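Local coordinates for YchF GTP-binding protein (Schizosaccharomyces pombe, PDB 1NI3), which hydrolyses ATP, and GTP less efficiently, with magnesium as cofactor, and restrains the G2/M transition of the cell cycle, at residues Lys251-Asn256 and Asp260-Met265. Sequence-based numbering, arbitrary orientation.
Sequences KWIDEN and DTLIPM
Ile253, in the last turn of helix 246-254, comes nearest to the following chain at Asp260, with their CA atoms 7.5 Å apart, and its side chain packs against Leu262 at the start of strand 262-265. The backbones are too far apart to pair, and the contact is made by side chains. Ile253 sends its CG1 branch beside the backbone N (chi1 -76°), bringing CD1 to 3.3 Å from CD1 of Leu262. Leu262, with CG anti to its own backbone N, turns its branched end to meet that methyl, and the two side chains cross at a slant. Branched apolar residues suit this place between helix and strand 227-232, where Ile253 also packs on Tyr229 and Leu262 on Val231. The CG2 methyl of Ile253 lies 4.2 Å from Asp260 O; OD2 of Asp260 is hydrogen-bonded to Ser257 OG and salt-bridged to Lys205 NZ.

At the helix end, the short amide of Asn256 can fold back: its ND2 donates to Trp252 O over 2.8 Å, while Glu255 N reaches the same oxygen from the opposite face of the carbonyl plane. ND2 also lies over the middle of the Trp252 ring, 3.0 Å above its plane; this broad apolar ring suits packing on helix 140-168.

Strand 227-232, helix 246-254 and parallel strand 262-265 form a beta-alpha-beta crossover, presumably right-handed as in P-loop NTPases generally; here its helix end packs against its second strand.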
ATOM      1  N   LYS A 251      19.786   7.606  -6.628  1.00 73.09           N
ATOM      2  CA  LYS A 251      20.486   6.754  -7.586  1.00 74.84           C
ATOM      3  C   LYS A 251      20.515   5.293  -7.175  1.00 72.27           C
ATOM      4  O   LYS A 251      20.209   4.408  -7.972  1.00 71.08           O
ATOM      5  CB  LYS A 251      21.921   7.250  -7.815  1.00 78.02           C
ATOM      6  CG  LYS A 251      22.486   6.766  -9.142  1.00 82.92           C
ATOM      7  CD  LYS A 251      23.690   7.567  -9.607  1.00 85.38           C
ATOM      8  CE  LYS A 251      23.950   7.308 -11.088  1.00 86.75           C
ATOM      9  NZ  LYS A 251      25.028   8.166 -11.658  1.00 87.55           N
ATOM     10  N   TRP A 252      20.887   5.044  -5.930  1.00 71.09           N
ATOM     11  CA  TRP A 252      20.935   3.687  -5.424  1.00 70.92           C
ATOM     12  C   TRP A 252      19.664   2.969  -5.801  1.00 71.37           C
ATOM     13  O   TRP A 252      19.697   1.836  -6.285  1.00 72.36           O
ATOM     14  CB  TRP A 252      21.034   3.672  -3.911  1.00 71.11           C
ATOM     15  CG  TRP A 252      21.245   2.304  -3.376  1.00 71.28           C
ATOM     16  CD1 TRP A 252      22.440   1.732  -3.080  1.00 73.52           C
ATOM     17  CD2 TRP A 252      20.242   1.314  -3.082  1.00 69.91           C
ATOM     18  NE1 TRP A 252      22.257   0.448  -2.617  1.00 73.55           N
ATOM     19  CE2 TRP A 252      20.916   0.167  -2.607  1.00 70.54           C
ATOM     20  CE3 TRP A 252      18.843   1.284  -3.174  1.00 68.58           C
ATOM     21  CZ2 TRP A 252      20.245  -0.995  -2.223  1.00 69.05           C
ATOM     22  CZ3 TRP A 252      18.174   0.123  -2.790  1.00 68.09           C
ATOM     23  CH2 TRP A 252      18.878  -0.997  -2.321  1.00 67.32           C
ATOM     24  N   ILE A 253      18.538   3.629  -5.554  1.00 71.53           N
ATOM     25  CA  ILE A 253      17.243   3.036  -5.856  1.00 71.38           C
ATOM     26  C   ILE A 253      17.150   2.601  -7.309  1.00 72.16           C
ATOM     27  O   ILE A 253      16.707   1.491  -7.605  1.00 72.90           O
ATOM     28  CB  ILE A 253      16.093   4.015  -5.569  1.00 69.33           C
ATOM     29  CG1 ILE A 253      15.844   4.100  -4.054  1.00 66.68           C
ATOM     30  CG2 ILE A 253      14.836   3.564  -6.299  1.00 69.60           C
ATOM     31  CD1 ILE A 253      14.695   4.998  -3.659  1.00 59.60           C
ATOM     32  N   ASP A 254      17.576   3.488  -8.204  1.00 72.12           N
ATOM     33  CA  ASP A 254      17.553   3.235  -9.642  1.00 72.40           C
ATOM     34  C   ASP A 254      18.465   2.080 -10.042  1.00 73.71           C
ATOM     35  O   ASP A 254      18.339   1.529 -11.132  1.00 74.84           O
ATOM     36  CB  ASP A 254      17.985   4.492 -10.398  1.00 71.24           C
ATOM     37  CG  ASP A 254      17.112   5.687 -10.086  1.00 70.87           C
ATOM     38  OD1 ASP A 254      15.900   5.639 -10.392  1.00 70.36           O
ATOM     39  OD2 ASP A 254      17.636   6.677  -9.534  1.00 69.40           O
ATOM     40  N   GLU A 255      19.381   1.711  -9.159  1.00 73.92           N
ATOM     41  CA  GLU A 255      20.301   0.635  -9.466  1.00 74.62           C
ATOM     42  C   GLU A 255      20.152  -0.557  -8.533  1.00 74.02           C
ATOM     43  O   GLU A 255      21.104  -1.310  -8.340  1.00 76.67           O
ATOM     44  CB  GLU A 255      21.738   1.166  -9.405  1.00 78.37           C
ATOM     45  CG  GLU A 255      22.078   2.217 -10.457  1.00 79.50           C
ATOM     46  CD  GLU A 255      23.354   2.983 -10.132  1.00 82.23           C
ATOM     47  OE1 GLU A 255      24.370   2.339  -9.786  1.00 84.44           O
ATOM     48  OE2 GLU A 255      23.345   4.231 -10.233  1.00 80.36           O
ATOM     49  N   ASN A 256      18.974  -0.740  -7.949  1.00 70.84           N
ATOM     50  CA  ASN A 256      18.790  -1.855  -7.028  1.00 70.30           C
ATOM     51  C   ASN A 256      17.329  -2.217  -6.847  1.00 69.68           C
ATOM     52  O   ASN A 256      16.975  -3.371  -6.587  1.00 69.60           O
ATOM     53  CB  ASN A 256      19.376  -1.499  -5.668  1.00 71.91           C
ATOM     54  CG  ASN A 256      20.887  -1.420  -5.690  1.00 72.37           C
ATOM     55  OD1 ASN A 256      21.566  -2.442  -5.788  1.00 74.39           O
ATOM     56  ND2 ASN A 256      21.423  -0.204  -5.629  1.00 69.73           N
ATOM     57  N   ASP A 260      10.371   1.838  -7.927  1.00 53.87           N
ATOM     58  CA  ASP A 260       9.805   2.133  -6.619  1.00 51.99           C
ATOM     59  C   ASP A 260       9.758   3.626  -6.301  1.00 50.04           C
ATOM     60  O   ASP A 260      10.714   4.365  -6.526  1.00 49.63           O
ATOM     61  CB  ASP A 260      10.587   1.379  -5.557  1.00 52.62           C
ATOM     62  CG  ASP A 260      10.557  -0.109  -5.791  1.00 54.86           C
ATOM     63  OD1 ASP A 260       9.450  -0.693  -5.750  1.00 55.71           O
ATOM     64  OD2 ASP A 260      11.627  -0.696  -6.041  1.00 57.65           O
ATOM     65  N   THR A 261       8.619   4.057  -5.783  1.00 46.98           N
ATOM     66  CA  THR A 261       8.407   5.447  -5.443  1.00 43.99           C
ATOM     67  C   THR A 261       9.315   5.921  -4.337  1.00 44.02           C
ATOM     68  O   THR A 261       9.549   5.214  -3.356  1.00 44.80           O
ATOM     69  CB  THR A 261       6.986   5.688  -4.967  1.00 44.91           C
ATOM     70  OG1 THR A 261       6.069   5.123  -5.906  1.00 47.83           O
ATOM     71  CG2 THR A 261       6.728   7.180  -4.818  1.00 44.43           C
ATOM     72  N   LEU A 262       9.802   7.143  -4.484  1.00 44.62           N
ATOM     73  CA  LEU A 262      10.683   7.737  -3.495  1.00 43.23           C
ATOM     74  C   LEU A 262      10.077   9.064  -3.033  1.00 44.46           C
ATOM     75  O   LEU A 262      10.044  10.041  -3.777  1.00 44.03           O
ATOM     76  CB  LEU A 262      12.055   7.933  -4.132  1.00 43.06           C
ATOM     77  CG  LEU A 262      13.250   8.206  -3.233  1.00 42.86           C
ATOM     78  CD1 LEU A 262      14.517   8.231  -4.070  1.00 45.00           C
ATOM     79  CD2 LEU A 262      13.054   9.522  -2.528  1.00 43.71           C
ATOM     80  N   ILE A 263       9.603   9.084  -1.790  1.00 43.91           N
ATOM     81  CA  ILE A 263       8.966  10.264  -1.211  1.00 43.66           C
ATOM     82  C   ILE A 263       9.793  10.962  -0.123  1.00 46.53           C
ATOM     83  O   ILE A 263       9.778  10.531   1.029  1.00 48.43           O
ATOM     84  CB  ILE A 263       7.598   9.883  -0.581  1.00 41.55           C
ATOM     85  CG1 ILE A 263       6.668   9.305  -1.652  1.00 43.06           C
ATOM     86  CG2 ILE A 263       6.981  11.093   0.090  1.00 37.20           C
ATOM     87  CD1 ILE A 263       5.253   8.999  -1.149  1.00 41.10           C
ATOM     88  N   PRO A 264      10.504  12.055  -0.462  1.00 47.85           N
ATOM     89  CA  PRO A 264      11.302  12.753   0.550  1.00 46.59           C
ATOM     90  C   PRO A 264      10.333  13.411   1.513  1.00 47.68           C
ATOM     91  O   PRO A 264       9.420  14.121   1.095  1.00 50.64           O
ATOM     92  CB  PRO A 264      12.075  13.760  -0.273  1.00 46.28           C
ATOM     93  CG  PRO A 264      11.089  14.128  -1.324  1.00 48.65           C
ATOM     94  CD  PRO A 264      10.560  12.770  -1.750  1.00 47.98           C
HETATM   95  N   MSE A 265      10.546  13.188   2.802  1.00 49.21           N
HETATM   96  CA  MSE A 265       9.659  13.721   3.829  1.00 47.73           C
HETATM   97  C   MSE A 265      10.424  14.150   5.075  1.00 47.00           C
HETATM   98  O   MSE A 265      11.645  14.139   5.107  1.00 47.38           O
HETATM   99  CB  MSE A 265       8.711  12.627   4.248  1.00 50.91           C
HETATM  100  CG  MSE A 265       9.425  11.548   5.030  1.00 57.59           C
HETATM  101 SE   MSE A 265       8.107  10.527   5.999  1.00 70.18          SE
HETATM  102  CE  MSE A 265       7.455  12.015   7.088  1.00 68.53           C
TER